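Local coordinates for propionate kinase (PDB 3KHY), which probably catalyses the reversible transfer of a phosphoryl group from ATP to acetate or propionate, giving the acyl phosphate and ADP, at residues 159-163 against 164-168; 373-376 against 377-381. All blocks are in the same frame, centred on the assembly; numbering follows the deposited sequence.

Contact 1: 159-163 against 164-168; sequences PYELT and HKHNI
The carbonyl oxygen Glu-161 O receives two amides of the next turn: a weak bond from Lys-165 N at 2.9 Å, strongly bent at 125°, and one from His-166 N at 3.3 Å that comes in the carbonyl plane. A bond spanning five residues beside one spanning four shows the turn widening. The step after it confirms this, since Ile-168 N reaches back to Leu-162 O over 3.1 Å with a nearly straight N-H...O angle of 163°. Asn-167, the first residue to leave helical backbone angles, has positive phi and lies just before Ile-168. A water bridges a different pair, donating to Ile-168 O and hydrogen-bonded to Thr-163 OG1.

On the side-chain level, His-164 is held between two neighbours. Its CG stands beside its own backbone N (chi1 -60°), which turns the imidazole back along the helix, where CD2 lies over the centre of the Tyr-160 ring; the ring planes meet obliquely. The tyrosine hydroxyl covers the rim of one imidazole face. On the opposite face Thr-163 CG2 makes a CH-pi contact, 3.7 Å from the centroid of the His-164 ring and almost on its normal. Farther round, Glu-161 and Lys-165 run alongside each other as extended chains, CG of the first against CB of the second at 3.8 Å, yet Glu-161 OE1 and Lys-165 NZ stay 4.4 Å apart, too far for a salt bridge.

Leu-162 and Ile-168 point the same way and pack on Met-259 and Tyr-244 of the second subunit, respectively, while His-166 meets Leu-249 of that subunit. The pattern is that of a short helix, little more than one turn, closed at its C-terminal end by a residue of positive phi, here set at the dimer interface.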
loop_
_atom_site.group_PDB
_atom_site.type_symbol
_atom_site.label_atom_id
_atom_site.label_comp_id
_atom_site.label_asym_id
_atom_site.label_seq_id
_atom_site.Cartn_x
_atom_site.Cartn_y
_atom_site.Cartn_z
ATOM N N PRO A 159 -13.954 -6.327 -6.842
ATOM C CA PRO A 159 -15.181 -6.478 -7.637
ATOM C C PRO A 159 -15.896 -5.151 -7.880
ATOM O O PRO A 159 -16.028 -4.333 -6.972
ATOM C CB PRO A 159 -16.053 -7.396 -6.771
ATOM C CG PRO A 159 -15.055 -8.247 -6.032
ATOM C CD PRO A 159 -13.863 -7.329 -5.763
ATOM N N TYR A 160 -16.340 -4.950 -9.113
ATOM C CA TYR A 160 -17.137 -3.784 -9.497
ATOM C C TYR A 160 -18.206 -3.410 -8.460
ATOM O O TYR A 160 -18.365 -2.243 -8.107
ATOM C CB TYR A 160 -17.814 -4.058 -10.852
ATOM C CG TYR A 160 -18.628 -2.900 -11.372
ATOM C CD1 TYR A 160 -19.941 -2.703 -10.957
ATOM C CD2 TYR A 160 -18.080 -1.998 -12.279
ATOM C CE1 TYR A 160 -20.681 -1.634 -11.431
ATOM C CE2 TYR A 160 -18.815 -0.933 -12.761
ATOM C CZ TYR A 160 -20.111 -0.754 -12.332
ATOM O OH TYR A 160 -20.831 0.310 -12.816
ATOM N N GLU A 161 -18.947 -4.401 -7.978
ATOM C CA GLU A 161 -20.048 -4.138 -7.052
ATOM C C GLU A 161 -19.600 -3.550 -5.718
ATOM O O GLU A 161 -20.305 -2.735 -5.134
ATOM C CB GLU A 161 -20.851 -5.409 -6.796
ATOM C CG GLU A 161 -22.020 -5.198 -5.862
ATOM C CD GLU A 161 -23.031 -6.324 -5.947
ATOM O OE1 GLU A 161 -24.033 -6.166 -6.680
ATOM O OE2 GLU A 161 -22.816 -7.366 -5.289
ATOM N N LEU A 162 -18.443 -3.980 -5.226
ATOM C CA LEU A 162 -17.920 -3.431 -3.981
ATOM C C LEU A 162 -17.503 -1.970 -4.158
ATOM O O LEU A 162 -17.741 -1.129 -3.291
ATOM C CB LEU A 162 -16.757 -4.278 -3.472
ATOM C CG LEU A 162 -17.194 -5.660 -2.974
ATOM C CD1 LEU A 162 -15.987 -6.453 -2.533
ATOM C CD2 LEU A 162 -18.162 -5.495 -1.811
ATOM N N THR A 163 -16.888 -1.681 -5.295
ATOM C CA THR A 163 -16.489 -0.324 -5.641
ATOM C C THR A 163 -17.691 0.611 -5.731
ATOM O O THR A 163 -17.692 1.690 -5.140
ATOM C CB THR A 163 -15.739 -0.313 -6.981
ATOM O OG1 THR A 163 -14.555 -1.101 -6.850
ATOM C CG2 THR A 163 -15.367 1.116 -7.404
ATOM N N HIS A 164 -18.719 0.180 -6.459
ATOM C CA HIS A 164 -19.814 1.074 -6.835
ATOM C C HIS A 164 -21.067 0.984 -5.957
ATOM O O HIS A 164 -21.532 1.996 -5.445
ATOM C CB HIS A 164 -20.136 0.909 -8.323
ATOM C CG HIS A 164 -18.968 1.220 -9.207
ATOM N ND1 HIS A 164 -18.559 2.510 -9.469
ATOM C CD2 HIS A 164 -18.092 0.410 -9.847
ATOM C CE1 HIS A 164 -17.500 2.483 -10.258
ATOM N NE2 HIS A 164 -17.192 1.220 -10.497
ATOM N N LYS A 165 -21.603 -0.211 -5.755
ATOM C CA LYS A 165 -22.762 -0.328 -4.874
ATOM C C LYS A 165 -22.383 0.046 -3.444
ATOM O O LYS A 165 -23.135 0.721 -2.752
ATOM C CB LYS A 165 -23.339 -1.744 -4.913
ATOM C CG LYS A 165 -24.612 -1.920 -4.094
ATOM C CD LYS A 165 -25.179 -3.312 -4.310
ATOM C CE LYS A 165 -26.399 -3.557 -3.441
ATOM N NZ LYS A 165 -26.973 -4.915 -3.687
ATOM N N HIS A 166 -21.199 -0.374 -3.009
ATOM C CA HIS A 166 -20.836 -0.201 -1.609
ATOM C C HIS A 166 -19.796 0.892 -1.368
ATOM O O HIS A 166 -19.352 1.094 -0.239
ATOM C CB HIS A 166 -20.424 -1.544 -0.991
ATOM C CG HIS A 166 -21.516 -2.571 -1.032
ATOM N ND1 HIS A 166 -21.499 -3.650 -1.896
ATOM C CD2 HIS A 166 -22.681 -2.658 -0.349
ATOM C CE1 HIS A 166 -22.590 -4.372 -1.720
ATOM N NE2 HIS A 166 -23.327 -3.792 -0.791
ATOM N N ASN A 167 -19.428 1.601 -2.434
ATOM C CA ASN A 167 -18.641 2.824 -2.305
ATOM C C ASN A 167 -17.258 2.613 -1.683
ATOM O O ASN A 167 -16.723 3.507 -1.026
ATOM C CB ASN A 167 -19.431 3.848 -1.488
ATOM C CG ASN A 167 -20.802 4.121 -2.087
ATOM O OD1 ASN A 167 -20.915 4.505 -3.251
ATOM N ND2 ASN A 167 -21.849 3.903 -1.301
ATOM N N ILE A 168 -16.696 1.423 -1.875
ATOM C CA ILE A 168 -15.371 1.132 -1.354
ATOM C C ILE A 168 -14.327 1.585 -2.361
ATOM O O ILE A 168 -14.248 1.050 -3.475
ATOM C CB ILE A 168 -15.189 -0.368 -1.042
ATOM C CG1 ILE A 168 -16.229 -0.816 -0.012
ATOM C CG2 ILE A 168 -13.774 -0.647 -0.550
ATOM C CD1 ILE A 168 -16.293 -2.319 0.182
HETATM O O HOH W 1 -12.544 0.439 -5.490
#

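Contact 2: 373-376 against 377-381; sequences ELMI and AQETQ
Four successive amides, Ala-377 to Thr-380, each donate to the carbonyl four residues earlier, the regular bonding of an alpha-helix, as in the 2.8 Å bond from Gln-378 N to Leu-374 O. Ile-376 O takes a second bond as well, from Thr-380 OG1 at 2.8 Å. The two donors approach from opposite faces of the carbonyl plane, the hydroxyl tilted 33° from it. With chi1 at -63° the hydroxyl of Thr-380 stands beside its own backbone N and faces that oxygen; the hydroxyl of this buried threonine thus spends its hydrogen on a carbonyl of its own helix.

The other side chains meet largely by van der Waals contact. Gln-378, extended beyond CG, crosses Leu-374 so that NE2 rests 3.7 Å from Leu-374 CG and close to both methyls. Selenomethionine Met-375 bends at chi2 (67°), bringing its SE within 3.8 Å of Gln-378 OE1. Its CE, carried on beyond the bend, lies 3.5 Å from Glu-379 OE2. That carboxylate is held from outside the two segments: OE2 forms a salt bridge with Lys-179, and OE1 is hydrogen-bonded to Ser-96 OG. Two partners thus fix the rotation of the group against which the selenomethionine methyl rests.

Different flanks of the helix face different parts of the fold. Met-375 packs on helix 175-188, whereas Ile-376, Ala-377 and Thr-380 lie against strand 3-9, and Leu-374 touches strand 14-20. Glu-373 makes a salt bridge to Lys-15, predicted to bind ATP, and the side chain of Ile-376 is about 4 Å from that of Arg-85, predicted to bind the substrate. This is a helix packed on the N-terminal sheet of an acetokinase, a member of the actin-like ATPase clan, beside its probable active site.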
loop_
_atom_site.group_PDB
_atom_site.type_symbol
_atom_site.label_atom_id
_atom_site.label_comp_id
_atom_site.label_asym_id
_atom_site.label_seq_id
_atom_site.Cartn_x
_atom_site.Cartn_y
_atom_site.Cartn_z
ATOM N N GLU A 373 -8.405 25.192 11.083
ATOM C CA GLU A 373 -9.524 25.955 11.631
ATOM C C GLU A 373 -9.735 27.221 10.807
ATOM O O GLU A 373 -10.864 27.584 10.503
ATOM C CB GLU A 373 -9.288 26.304 13.113
ATOM C CG GLU A 373 -9.014 25.105 14.021
ATOM C CD GLU A 373 -7.595 24.532 13.848
ATOM O OE1 GLU A 373 -6.718 25.211 13.265
ATOM O OE2 GLU A 373 -7.357 23.391 14.298
ATOM N N LEU A 374 -8.646 27.885 10.435
ATOM C CA LEU A 374 -8.740 29.044 9.544
ATOM C C LEU A 374 -9.324 28.661 8.186
ATOM O O LEU A 374 -10.132 29.393 7.616
ATOM C CB LEU A 374 -7.369 29.712 9.365
ATOM C CG LEU A 374 -7.289 30.914 8.418
ATOM C CD1 LEU A 374 -8.274 32.003 8.827
ATOM C CD2 LEU A 374 -5.865 31.476 8.383
HETATM N N MSE A 375 -8.914 27.507 7.663
HETATM C CA MSE A 375 -9.407 27.059 6.374
HETATM C C MSE A 375 -10.916 26.829 6.438
HETATM O O MSE A 375 -11.645 27.181 5.519
HETATM C CB MSE A 375 -8.703 25.769 5.953
HETATM C CG MSE A 375 -9.081 25.290 4.563
HETATM SE SE MSE A 375 -8.455 26.505 3.145
HETATM C CE MSE A 375 -9.406 25.722 1.658
ATOM N N ILE A 376 -11.372 26.211 7.519
ATOM C CA ILE A 376 -12.796 25.982 7.698
ATOM C C ILE A 376 -13.530 27.326 7.775
ATOM O O ILE A 376 -14.609 27.480 7.206
ATOM C CB ILE A 376 -13.070 25.142 8.948
ATOM C CG1 ILE A 376 -12.694 23.677 8.693
ATOM C CG2 ILE A 376 -14.530 25.238 9.356
ATOM C CD1 ILE A 376 -12.731 22.828 9.968
ATOM N N ALA A 377 -12.937 28.301 8.463
ATOM C CA ALA A 377 -13.539 29.635 8.566
ATOM C C ALA A 377 -13.610 30.315 7.203
ATOM O O ALA A 377 -14.597 30.976 6.884
ATOM C CB ALA A 377 -12.776 30.505 9.553
ATOM N N GLN A 378 -12.565 30.143 6.395
ATOM C CA GLN A 378 -12.546 30.723 5.050
ATOM C C GLN A 378 -13.554 30.060 4.117
ATOM O O GLN A 378 -14.215 30.735 3.322
ATOM C CB GLN A 378 -11.145 30.649 4.446
ATOM C CG GLN A 378 -10.123 31.535 5.137
ATOM C CD GLN A 378 -8.714 31.267 4.656
ATOM O OE1 GLN A 378 -8.444 30.237 4.035
ATOM N NE2 GLN A 378 -7.803 32.184 4.949
ATOM N N GLU A 379 -13.655 28.733 4.197
ATOM C CA GLU A 379 -14.636 27.994 3.407
ATOM C C GLU A 379 -16.052 28.419 3.764
ATOM O O GLU A 379 -16.934 28.510 2.905
ATOM C CB GLU A 379 -14.484 26.494 3.663
ATOM C CG GLU A 379 -13.250 25.908 3.032
ATOM C CD GLU A 379 -13.423 25.775 1.545
ATOM O OE1 GLU A 379 -14.332 25.022 1.133
ATOM O OE2 GLU A 379 -12.675 26.434 0.794
ATOM N N THR A 380 -16.266 28.661 5.049
ATOM C CA THR A 380 -17.584 29.041 5.551
ATOM C C THR A 380 -17.950 30.454 5.090
ATOM O O THR A 380 -19.021 30.673 4.530
ATOM C CB THR A 380 -17.629 28.943 7.089
ATOM O OG1 THR A 380 -17.409 27.579 7.481
ATOM C CG2 THR A 380 -18.984 29.422 7.631
ATOM N N GLN A 381 -17.043 31.397 5.309
ATOM C CA GLN A 381 -17.213 32.773 4.853
ATOM C C GLN A 381 -17.569 32.830 3.361
ATOM O O GLN A 381 -18.417 33.619 2.937
ATOM C CB GLN A 381 -15.927 33.561 5.108
ATOM C CG GLN A 381 -15.917 34.967 4.523
ATOM C CD GLN A 381 -16.834 35.911 5.263
ATOM O OE1 GLN A 381 -17.180 35.677 6.423
ATOM N NE2 GLN A 381 -17.233 36.992 4.601
#

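Both contacts are local, made within one continuous stretch, but their centres are about 33 Å apart and their nearest atoms about 22 Å. The centre of contact 1 lies about 26 Å from that of the chain and meets the second subunit; contact 2, about 15 Å from the chain centre, is mostly buried and touches no other chain. They share no segment: contact 1 ends helix 160-164 and leads toward helix 175-188, on which Met-375 of contact 2 packs. At 159-168 backbone bonds lengthen their span, and aromatic rings and a water take part. At 373-381 the four-residue spacing continues, and apolar chains face a sheet and another helix while Glu-373 and Glu-379 pair with outside lysines.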